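Local coordinates for protein alcohol dehydrogenase (Aeropyrum pernix, PDB 1H2B) that binds zinc and a nicotinamide-adenine dinucleotide and probably catalyses the NAD+-dependent oxidation of alcohols to aldehydes or ketones, at residues 172-177 / 312-317; 178-183 / 255-260. All coordinates share one frame; numbering follows the deposited sequence.

Interaction 1: 172-177 / 312-317. With NAJ (nicotinamide-adenine-dinucleotide (acidic form)), chain I.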
ATOM      1  N   THR B 172      14.877 -13.105  -8.272  1.00 13.59           N
ATOM      2  CA  THR B 172      13.665 -13.022  -9.103  1.00 12.69           C
ATOM      3  C   THR B 172      12.486 -13.666  -8.370  1.00 14.24           C
ATOM      4  O   THR B 172      11.368 -13.094  -8.304  1.00 13.90           O
ATOM      5  CB  THR B 172      13.894 -13.701 -10.453  1.00 13.18           C
ATOM      6  OG1 THR B 172      15.009 -13.086 -11.095  1.00 13.16           O
ATOM      7  CG2 THR B 172      12.657 -13.501 -11.356  1.00 14.70           C
ATOM      8  N   ALA B 173      12.704 -14.860  -7.791  1.00 14.46           N
ATOM      9  CA  ALA B 173      11.640 -15.503  -7.038  1.00 13.48           C
ATOM     10  C   ALA B 173      11.237 -14.627  -5.845  1.00 11.20           C
ATOM     11  O   ALA B 173      10.057 -14.515  -5.555  1.00 14.16           O
ATOM     12  CB  ALA B 173      12.091 -16.909  -6.558  1.00 13.80           C
ATOM     13  N   TYR B 174      12.206 -13.982  -5.191  1.00 13.46           N
ATOM     14  CA  TYR B 174      11.922 -13.170  -4.003  1.00 11.92           C
ATOM     15  C   TYR B 174      11.101 -11.923  -4.299  1.00 12.58           C
ATOM     16  O   TYR B 174      10.088 -11.674  -3.610  1.00 14.43           O
ATOM     17  CB  TYR B 174      13.285 -12.791  -3.324  1.00 14.16           C
ATOM     18  CG  TYR B 174      13.110 -12.025  -2.056  1.00 13.69           C
ATOM     19  CD1 TYR B 174      13.413 -10.669  -2.008  1.00 13.21           C
ATOM     20  CD2 TYR B 174      12.687 -12.684  -0.900  1.00 16.08           C
ATOM     21  CE1 TYR B 174      13.253  -9.953  -0.850  1.00 15.83           C
ATOM     22  CE2 TYR B 174      12.523 -11.986   0.281  1.00 16.91           C
ATOM     23  CZ  TYR B 174      12.800 -10.616   0.288  1.00 17.99           C
ATOM     24  OH  TYR B 174      12.639  -9.934   1.484  1.00 18.43           O
ATOM     25  N   ARG B 175      11.474 -11.179  -5.354  1.00 13.25           N
ATOM     26  CA  ARG B 175      10.644 -10.035  -5.748  1.00 13.57           C
ATOM     27  C   ARG B 175       9.253 -10.478  -6.132  1.00 13.48           C
ATOM     28  O   ARG B 175       8.252  -9.834  -5.758  1.00 15.26           O
ATOM     29  CB  ARG B 175      11.275  -9.248  -6.890  1.00 12.63           C
ATOM     30  CG  ARG B 175      10.466  -7.996  -7.271  1.00 13.36           C
ATOM     31  CD  ARG B 175      11.228  -7.224  -8.311  1.00 14.33           C
ATOM     32  NE  ARG B 175      10.588  -6.033  -8.853  1.00 14.84           N
ATOM     33  CZ  ARG B 175      10.830  -4.792  -8.461  1.00 16.63           C
ATOM     34  NH1 ARG B 175      11.638  -4.535  -7.441  1.00 15.70           N
ATOM     35  NH2 ARG B 175      10.260  -3.779  -9.085  1.00 16.86           N
ATOM     36  N   ALA B 176       9.150 -11.592  -6.863  1.00 12.50           N
ATOM     37  CA  ALA B 176       7.839 -12.064  -7.254  1.00 11.02           C
ATOM     38  C   ALA B 176       7.006 -12.487  -6.058  1.00 13.40           C
ATOM     39  O   ALA B 176       5.807 -12.259  -6.037  1.00 14.22           O
ATOM     40  CB  ALA B 176       8.018 -13.242  -8.276  1.00 13.59           C
ATOM     41  N   VAL B 177       7.637 -13.140  -5.071  1.00 11.79           N
ATOM     42  CA  VAL B 177       6.902 -13.559  -3.866  1.00 13.07           C
ATOM     43  C   VAL B 177       6.495 -12.339  -3.051  1.00 13.68           C
ATOM     44  O   VAL B 177       5.397 -12.337  -2.466  1.00 14.51           O
ATOM     45  CB  VAL B 177       7.714 -14.602  -3.059  1.00 13.95           C
ATOM     46  CG1 VAL B 177       7.113 -14.757  -1.632  1.00 17.01           C
ATOM     47  CG2 VAL B 177       7.737 -15.963  -3.830  1.00 13.68           C
ATOM     48  N   TYR B 312      18.524  -4.032  -5.530  1.00 13.77           N
ATOM     49  CA  TYR B 312      19.668  -4.352  -4.674  1.00 13.68           C
ATOM     50  C   TYR B 312      19.247  -4.658  -3.259  1.00 14.57           C
ATOM     51  O   TYR B 312      19.769  -5.577  -2.634  1.00 15.10           O
ATOM     52  CB  TYR B 312      20.618  -3.183  -4.696  1.00 14.27           C
ATOM     53  CG  TYR B 312      21.906  -3.404  -3.942  1.00 16.03           C
ATOM     54  CD1 TYR B 312      23.014  -4.004  -4.557  1.00 15.32           C
ATOM     55  CD2 TYR B 312      22.005  -2.994  -2.637  1.00 19.27           C
ATOM     56  CE1 TYR B 312      24.221  -4.173  -3.898  1.00 16.99           C
ATOM     57  CE2 TYR B 312      23.224  -3.164  -1.919  1.00 19.98           C
ATOM     58  CZ  TYR B 312      24.314  -3.750  -2.555  1.00 19.54           C
ATOM     59  OH  TYR B 312      25.511  -3.917  -1.866  1.00 24.99           O
ATOM     60  N   VAL B 313      18.291  -3.884  -2.774  1.00 14.19           N
ATOM     61  CA  VAL B 313      17.806  -4.130  -1.409  1.00 16.77           C
ATOM     62  C   VAL B 313      17.174  -5.525  -1.294  1.00 16.55           C
ATOM     63  O   VAL B 313      17.393  -6.248  -0.313  1.00 16.04           O
ATOM     64  CB  VAL B 313      16.873  -3.001  -0.932  1.00 17.89           C
ATOM     65  CG1 VAL B 313      16.096  -3.395   0.322  1.00 23.53           C
ATOM     66  CG2 VAL B 313      17.717  -1.720  -0.700  1.00 19.51           C
ATOM     67  N   GLU B 314      16.412  -5.906  -2.304  1.00 14.46           N
ATOM     68  CA  GLU B 314      15.800  -7.246  -2.331  1.00 14.86           C
ATOM     69  C   GLU B 314      16.872  -8.350  -2.337  1.00 13.46           C
ATOM     70  O   GLU B 314      16.719  -9.354  -1.647  1.00 13.81           O
ATOM     71  CB  GLU B 314      14.890  -7.374  -3.559  1.00 16.44           C
ATOM     72  CG  GLU B 314      13.612  -6.574  -3.317  1.00 15.94           C
ATOM     73  CD  GLU B 314      12.754  -6.345  -4.561  1.00 18.37           C
ATOM     74  OE1 GLU B 314      13.265  -6.423  -5.702  1.00 15.50           O
ATOM     75  OE2 GLU B 314      11.548  -6.064  -4.357  1.00 18.79           O
ATOM     76  N   LEU B 315      17.978  -8.166  -3.079  1.00 14.32           N
ATOM     77  CA  LEU B 315      19.043  -9.181  -3.046  1.00 12.73           C
ATOM     78  C   LEU B 315      19.632  -9.237  -1.626  1.00 12.27           C
ATOM     79  O   LEU B 315      19.881 -10.335  -1.110  1.00 14.49           O
ATOM     80  CB  LEU B 315      20.164  -8.867  -4.060  1.00 15.30           C
ATOM     81  CG  LEU B 315      21.256  -9.939  -4.111  1.00 13.90           C
ATOM     82  CD1 LEU B 315      20.785 -11.369  -4.391  1.00 17.26           C
ATOM     83  CD2 LEU B 315      22.277  -9.399  -5.132  1.00 17.92           C
ATOM     84  N   HIS B 316      19.803  -8.074  -1.008  1.00 14.41           N
ATOM     85  CA  HIS B 316      20.322  -8.066   0.355  1.00 14.11           C
ATOM     86  C   HIS B 316      19.406  -8.804   1.318  1.00 15.98           C
ATOM     87  O   HIS B 316      19.877  -9.590   2.142  1.00 16.00           O
ATOM     88  CB  HIS B 316      20.488  -6.609   0.806  1.00 15.90           C
ATOM     89  CG  HIS B 316      21.257  -6.487   2.071  1.00 24.79           C
ATOM     90  ND1 HIS B 316      22.634  -6.431   2.102  1.00 33.39           N
ATOM     91  CD2 HIS B 316      20.844  -6.491   3.352  1.00 28.56           C
ATOM     92  CE1 HIS B 316      23.032  -6.376   3.363  1.00 27.64           C
ATOM     93  NE2 HIS B 316      21.963  -6.412   4.138  1.00 33.62           N
ATOM     94  N   GLU B 317      18.089  -8.543   1.247  1.00 14.39           N
ATOM     95  CA  GLU B 317      17.141  -9.279   2.079  1.00 15.33           C
ATOM     96  C   GLU B 317      17.181 -10.785   1.846  1.00 15.28           C
ATOM     97  O   GLU B 317      17.107 -11.584   2.766  1.00 16.07           O
ATOM     98  CB  GLU B 317      15.721  -8.784   1.803  1.00 13.89           C
ATOM     99  CG  GLU B 317      15.566  -7.332   2.292  1.00 17.16           C
ATOM    100  CD  GLU B 317      14.272  -6.666   1.899  1.00 17.15           C
ATOM    101  OE1 GLU B 317      13.389  -7.313   1.308  1.00 20.45           O
ATOM    102  OE2 GLU B 317      14.125  -5.467   2.193  1.00 21.20           O
TER
HETATM  103  PA  NAJ I1361      13.899 -24.216 -15.366  1.00 17.71           P
HETATM  104  O1A NAJ I1361      14.116 -24.866 -16.704  1.00 18.35           O
HETATM  105  O2A NAJ I1361      14.858 -24.535 -14.207  1.00 17.12           O
HETATM  106  O5B NAJ I1361      12.480 -24.592 -14.738  1.00 17.76           O
HETATM  107  C5B NAJ I1361      11.291 -24.695 -15.534  1.00 17.01           C
HETATM  108  C4B NAJ I1361      10.407 -25.655 -14.756  1.00 15.34           C
HETATM  109  O4B NAJ I1361       9.114 -25.641 -15.394  1.00 14.23           O
HETATM  110  C3B NAJ I1361      10.935 -27.089 -14.718  1.00 15.86           C
HETATM  111  O3B NAJ I1361      10.920 -27.628 -13.386  1.00 18.05           O
HETATM  112  C2B NAJ I1361       9.929 -27.745 -15.653  1.00 17.90           C
HETATM  113  O2B NAJ I1361       9.771 -29.157 -15.443  1.00 18.14           O
HETATM  114  C1B NAJ I1361       8.627 -26.976 -15.396  1.00 16.05           C
HETATM  115  N9A NAJ I1361       7.625 -27.080 -16.456  1.00 17.34           N
HETATM  116  C8A NAJ I1361       7.779 -27.213 -17.843  1.00 19.14           C
HETATM  117  N7A NAJ I1361       6.552 -27.235 -18.430  1.00 17.28           N
HETATM  118  C5A NAJ I1361       5.620 -27.128 -17.438  1.00 16.16           C
HETATM  119  C6A NAJ I1361       4.247 -27.098 -17.431  1.00 17.04           C
HETATM  120  N6A NAJ I1361       3.508 -27.226 -18.542  1.00 17.61           N
HETATM  121  N1A NAJ I1361       3.603 -26.906 -16.237  1.00 15.51           N
HETATM  122  C2A NAJ I1361       4.285 -26.816 -15.036  1.00 14.92           C
HETATM  123  N3A NAJ I1361       5.634 -26.874 -15.052  1.00 13.16           N
HETATM  124  C4A NAJ I1361       6.286 -27.032 -16.235  1.00 15.34           C
HETATM  125  O3  NAJ I1361      13.838 -22.653 -15.646  1.00 16.09           O
HETATM  126  PN  NAJ I1361      14.317 -21.427 -14.711  1.00 15.94           P
HETATM  127  O1N NAJ I1361      15.729 -21.141 -14.938  1.00 15.80           O
HETATM  128  O2N NAJ I1361      13.822 -21.639 -13.337  1.00 15.31           O
HETATM  129  O5D NAJ I1361      13.538 -20.230 -15.445  1.00 14.60           O
HETATM  130  C5D NAJ I1361      12.114 -20.218 -15.373  1.00 15.36           C
HETATM  131  C4D NAJ I1361      11.574 -19.186 -16.350  1.00 14.07           C
HETATM  132  O4D NAJ I1361      11.850 -17.882 -15.810  1.00 15.72           O
HETATM  133  C3D NAJ I1361      12.257 -19.204 -17.717  1.00 13.51           C
HETATM  134  O3D NAJ I1361      11.318 -18.714 -18.691  1.00 15.30           O
HETATM  135  C2D NAJ I1361      13.387 -18.179 -17.548  1.00 16.56           C
HETATM  136  O2D NAJ I1361      13.887 -17.634 -18.737  1.00 16.12           O
HETATM  137  C1D NAJ I1361      12.611 -17.133 -16.727  1.00 14.56           C
HETATM  138  N1N NAJ I1361      13.369 -16.112 -16.004  1.00 14.82           N
HETATM  139  C2N NAJ I1361      12.717 -14.937 -15.769  1.00 14.47           C
HETATM  140  C3N NAJ I1361      13.339 -13.942 -15.034  1.00 13.13           C
HETATM  141  C7N NAJ I1361      12.642 -12.636 -14.836  1.00 14.95           C
HETATM  142  O7N NAJ I1361      13.361 -11.704 -14.187  1.00 14.75           O
HETATM  143  N7N NAJ I1361      11.379 -12.369 -15.180  1.00 13.75           N
HETATM  144  C4N NAJ I1361      14.650 -14.110 -14.479  1.00 16.75           C
HETATM  145  C5N NAJ I1361      15.191 -15.420 -14.612  1.00 16.34           C
HETATM  146  C6N NAJ I1361      14.572 -16.380 -15.389  1.00 16.13           C

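Interaction 2: 178-183 / 255-260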
ATOM      1  N   LYS B 178       7.346 -11.319  -2.986  1.00 14.33           N
ATOM      2  CA  LYS B 178       6.918 -10.030  -2.367  1.00 16.09           C
ATOM      3  C   LYS B 178       5.672  -9.501  -3.020  1.00 16.60           C
ATOM      4  O   LYS B 178       4.722  -9.088  -2.318  1.00 18.43           O
ATOM      5  CB  LYS B 178       8.018  -8.987  -2.461  1.00 17.74           C
ATOM      6  CG  LYS B 178       9.220  -9.325  -1.627  0.50 15.82           C
ATOM      7  CD  LYS B 178      10.048  -8.068  -1.351  0.50 24.56           C
ATOM      8  CE  LYS B 178      10.374  -7.955   0.113  0.50 25.69           C
ATOM      9  NZ  LYS B 178      10.813  -6.603   0.622  0.50 26.96           N
ATOM     10  N   LYS B 179       5.614  -9.501  -4.357  1.00 14.73           N
ATOM     11  CA  LYS B 179       4.388  -9.088  -5.032  1.00 16.58           C
ATOM     12  C   LYS B 179       3.200  -9.960  -4.590  1.00 17.67           C
ATOM     13  O   LYS B 179       2.143  -9.451  -4.201  1.00 19.51           O
ATOM     14  CB  LYS B 179       4.517  -9.181  -6.569  1.00 17.05           C
ATOM     15  CG  LYS B 179       5.442  -8.158  -7.212  1.00 16.25           C
ATOM     16  CD  LYS B 179       5.351  -8.388  -8.706  1.00 19.20           C
ATOM     17  CE  LYS B 179       5.969  -7.243  -9.477  1.00 18.25           C
ATOM     18  NZ  LYS B 179       7.392  -7.103  -9.150  1.00 16.75           N
ATOM     19  N   ALA B 180       3.397 -11.273  -4.565  1.00 15.47           N
ATOM     20  CA  ALA B 180       2.337 -12.211  -4.203  1.00 17.50           C
ATOM     21  C   ALA B 180       1.815 -11.936  -2.804  1.00 18.27           C
ATOM     22  O   ALA B 180       0.594 -12.005  -2.594  1.00 18.84           O
ATOM     23  CB  ALA B 180       2.844 -13.656  -4.302  1.00 16.46           C
ATOM     24  N   ALA B 181       2.726 -11.711  -1.860  1.00 16.93           N
ATOM     25  CA  ALA B 181       2.405 -11.653  -0.432  1.00 18.01           C
ATOM     26  C   ALA B 181       1.404 -10.532  -0.152  1.00 24.29           C
ATOM     27  O   ALA B 181       0.588 -10.635   0.789  1.00 26.25           O
ATOM     28  CB  ALA B 181       3.595 -11.460   0.347  1.00 17.04           C
ATOM     29  N   ARG B 182       1.397  -9.519  -1.017  1.00 21.75           N
ATOM     30  CA  ARG B 182       0.569  -8.321  -0.765  1.00 23.13           C
ATOM     31  C   ARG B 182      -0.935  -8.626  -0.665  1.00 24.67           C
ATOM     32  O   ARG B 182      -1.720  -7.828  -0.071  1.00 26.28           O
ATOM     33  CB  ARG B 182       0.804  -7.303  -1.895  1.00 25.90           C
ATOM     34  CG  ARG B 182       2.143  -6.616  -1.734  1.00 27.87           C
ATOM     35  CD  ARG B 182       2.712  -6.100  -3.050  1.00 35.84           C
ATOM     36  NE  ARG B 182       1.767  -5.233  -3.754  1.00 40.26           N
ATOM     37  CZ  ARG B 182       1.816  -4.969  -5.060  1.00 46.30           C
ATOM     38  NH1 ARG B 182       2.772  -5.549  -5.819  1.00 29.76           N
ATOM     39  NH2 ARG B 182       0.902  -4.134  -5.606  1.00 28.01           N
ATOM     40  N   THR B 183      -1.374  -9.725  -1.260  1.00 22.08           N
ATOM     41  CA  THR B 183      -2.778 -10.098  -1.215  1.00 22.88           C
ATOM     42  C   THR B 183      -3.030 -11.531  -0.703  1.00 22.92           C
ATOM     43  O   THR B 183      -4.093 -12.114  -0.943  1.00 28.78           O
ATOM     44  CB  THR B 183      -3.452  -9.955  -2.571  1.00 24.98           C
ATOM     45  OG1 THR B 183      -2.770 -10.748  -3.569  1.00 25.22           O
ATOM     46  CG2 THR B 183      -3.391  -8.500  -3.083  1.00 21.42           C
ATOM     47  N   VAL B 255      -7.337 -19.888  -7.340  1.00 14.38           N
ATOM     48  CA  VAL B 255      -6.297 -19.372  -6.460  1.00 14.62           C
ATOM     49  C   VAL B 255      -6.289 -17.865  -6.379  1.00 14.35           C
ATOM     50  O   VAL B 255      -6.631 -17.149  -7.321  1.00 15.74           O
ATOM     51  CB  VAL B 255      -4.898 -19.894  -6.855  1.00 12.24           C
ATOM     52  CG1 VAL B 255      -4.872 -21.444  -6.845  1.00 15.97           C
ATOM     53  CG2 VAL B 255      -4.485 -19.392  -8.242  1.00 16.42           C
ATOM     54  N   ASN B 256      -5.868 -17.384  -5.226  1.00 14.43           N
ATOM     55  CA  ASN B 256      -5.712 -15.950  -5.019  1.00 14.60           C
ATOM     56  C   ASN B 256      -4.538 -15.385  -5.816  1.00 15.27           C
ATOM     57  O   ASN B 256      -4.571 -14.225  -6.291  1.00 15.23           O
ATOM     58  CB  ASN B 256      -5.510 -15.690  -3.532  1.00 14.99           C
ATOM     59  CG  ASN B 256      -6.676 -16.196  -2.712  1.00 19.29           C
ATOM     60  OD1 ASN B 256      -6.849 -17.379  -2.468  1.00 19.72           O
ATOM     61  ND2 ASN B 256      -7.535 -15.253  -2.324  1.00 23.57           N
ATOM     62  N   VAL B 257      -3.466 -16.168  -5.929  1.00 14.51           N
ATOM     63  CA  VAL B 257      -2.286 -15.758  -6.717  1.00 11.67           C
ATOM     64  C   VAL B 257      -1.784 -17.001  -7.456  1.00 13.92           C
ATOM     65  O   VAL B 257      -1.744 -18.085  -6.881  1.00 14.07           O
ATOM     66  CB  VAL B 257      -1.144 -15.267  -5.844  1.00 13.81           C
ATOM     67  CG1 VAL B 257       0.096 -14.976  -6.711  1.00 15.28           C
ATOM     68  CG2 VAL B 257      -1.522 -13.954  -5.104  1.00 14.36           C
ATOM     69  N   ALA B 258      -1.503 -16.837  -8.756  1.00 11.70           N
ATOM     70  CA  ALA B 258      -0.747 -17.868  -9.488  1.00 13.07           C
ATOM     71  C   ALA B 258       0.553 -17.245  -9.928  1.00 13.00           C
ATOM     72  O   ALA B 258       0.590 -16.051 -10.213  1.00 12.77           O
ATOM     73  CB  ALA B 258      -1.525 -18.343 -10.706  1.00 13.26           C
ATOM     74  N   MET B 259       1.623 -18.046  -9.975  1.00 11.42           N
ATOM     75  CA  MET B 259       2.958 -17.532 -10.299  1.00 11.39           C
ATOM     76  C   MET B 259       3.513 -18.418 -11.387  1.00 13.69           C
ATOM     77  O   MET B 259       3.691 -19.598 -11.165  1.00 14.23           O
ATOM     78  CB  MET B 259       3.858 -17.586  -9.044  1.00 14.10           C
ATOM     79  CG  MET B 259       3.230 -16.804  -7.844  1.00 11.83           C
ATOM     80  SD  MET B 259       4.373 -16.745  -6.504  1.00 15.20           S
ATOM     81  CE  MET B 259       5.501 -15.477  -7.055  1.00 15.25           C
ATOM     82  N   ASP B 260       3.756 -17.854 -12.583  1.00 11.69           N
ATOM     83  CA  ASP B 260       4.260 -18.683 -13.676  1.00 14.13           C
ATOM     84  C   ASP B 260       5.776 -18.562 -13.722  1.00 14.70           C
ATOM     85  O   ASP B 260       6.297 -17.507 -14.133  1.00 13.70           O
ATOM     86  CB  ASP B 260       3.659 -18.188 -14.993  1.00 13.27           C
ATOM     87  CG  ASP B 260       4.063 -19.054 -16.155  1.00 18.38           C
ATOM     88  OD1 ASP B 260       5.000 -19.859 -15.997  1.00 15.47           O
ATOM     89  OD2 ASP B 260       3.467 -18.990 -17.249  1.00 21.46           O
TER
HETATM   90  O   HOH W   1      -4.947 -11.914  -4.918  1.00 29.77           O
HETATM   91  O   HOH W   2      -6.582 -12.511  -2.633  1.00 36.04           O

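Interaction 1: 172-177 / 312-317
The Tyr-174 ring is met at its edge from helix 312-323: Glu-314 CB lies in the ring plane, 3.9 Å from Tyr-174 CD1, and Glu-317 OE1 stands near that plane beside the hydroxyl. The Arg-175 guanidinium is likewise approached at its edge, by Glu-314 OE1, while the Glu-314 carboxylate is turned 78° against it. Two buried polar bonds follow. Tyr-174 OH donates to Glu-317 OE1 over 2.7 Å, reaching the oxygen on its anti side and somewhat out of the carboxylate plane. Arg-175 NH1 forms a salt bridge with Glu-314 OE1 at 3.0 Å, its nearly straight N-H (165°) meeting the syn side, again tilted from the carboxylate plane. Extended from CG to NE, the Arg-175 chain runs alongside the Glu-314 carboxylate, its CD 3.4 Å from OE1, before NH1 reaches the same oxygen. That oxygen also takes the backbone N-H of Asn-311, which helps to fix the carboxylate's rotation, and Arg-175 is shared with Glu-119 and, through NE, with Glu-301 of the fourth subunit. One turn back, Thr-172 CG2 lies 3.4 Å from the nicotinamide carboxamide oxygen O7N, so this helix also borders the coenzyme. The two helical segments run nearly perpendicular, their axes 9.6 Å apart at closest approach. Helix 197-209 packs against Tyr-174 through Leu-205 and Met-209, and strand 148-150 touches Leu-315 through Ile-149.

Interaction 2: 178-183 / 255-260
Thr-183 OG1 has two polar partners: a water lies 2.8 Å away, and Arg-280 NH1 of strand 279-283 forms a further hydrogen bond to it. With chi1 at 57°, OG1 sits between the backbone N and the carbonyl carbon, where it can meet that water. The water in turn donates to Asn-256 O at 2.7 Å. A second water makes another link between the same two residues, donating to Thr-183 O at 3.0 Å and accepting from Asn-256 ND2 at 2.9 Å. Solvent thus does the polar bridging here, since no direct hydrogen bond joins the two segments. The other atom of the same amide, OD1, accepts the backbone N-H of Tyr-189, which helps to fix the amide's rotation.

The strand belongs to the six-stranded parallel sheet of the Rossmann-type coenzyme domain, lying between strands 189-193 and 279-283, and the C-terminal turn of helix 166-181 packs over one face of it. Val-257 and Met-259, two positions apart, both direct their side chains to that helix. The branches of Val-257 divide the work: CG1 meets Ala-180 CB at 3.9 Å, while CG2 faces two oxygens on the helix side, Ala-180 O and Thr-183 OG1, each 3.8 Å away. Ala-180 presents only a methyl, consistent with the close approach of helix and strand, the alpha carbons of Ala-180 and Val-257 being 6.3 Å apart. Further along the strand, Met-259 brings SD to 4.1 Å from Ala-180 CB, and a bend at chi3 (77°) carries its CE on toward the preceding helical turn.

How the interactions relate
Both contacts use helix 166-181, which illustrates how one helix can serve two neighbours of different kind. Interaction 1 joins it to another helix beside the coenzyme; its touching residues are all buried and meet mainly through charged and hydroxyl groups. Interaction 2, farther from the centre of the chain, lays the end of the helix on the sheet by apolar contact, with waters at its partly exposed margin. The centres of interactions 1 and 2 are about 14 Å apart. Even so, they meet directly where Met-259 CE packs 3.4 Å from Ala-176 O. In one of its two modelled conformers, Lys-178 also places NZ 2.8 Å from Glu-317 OE1, a salt bridge that is therefore only conditional.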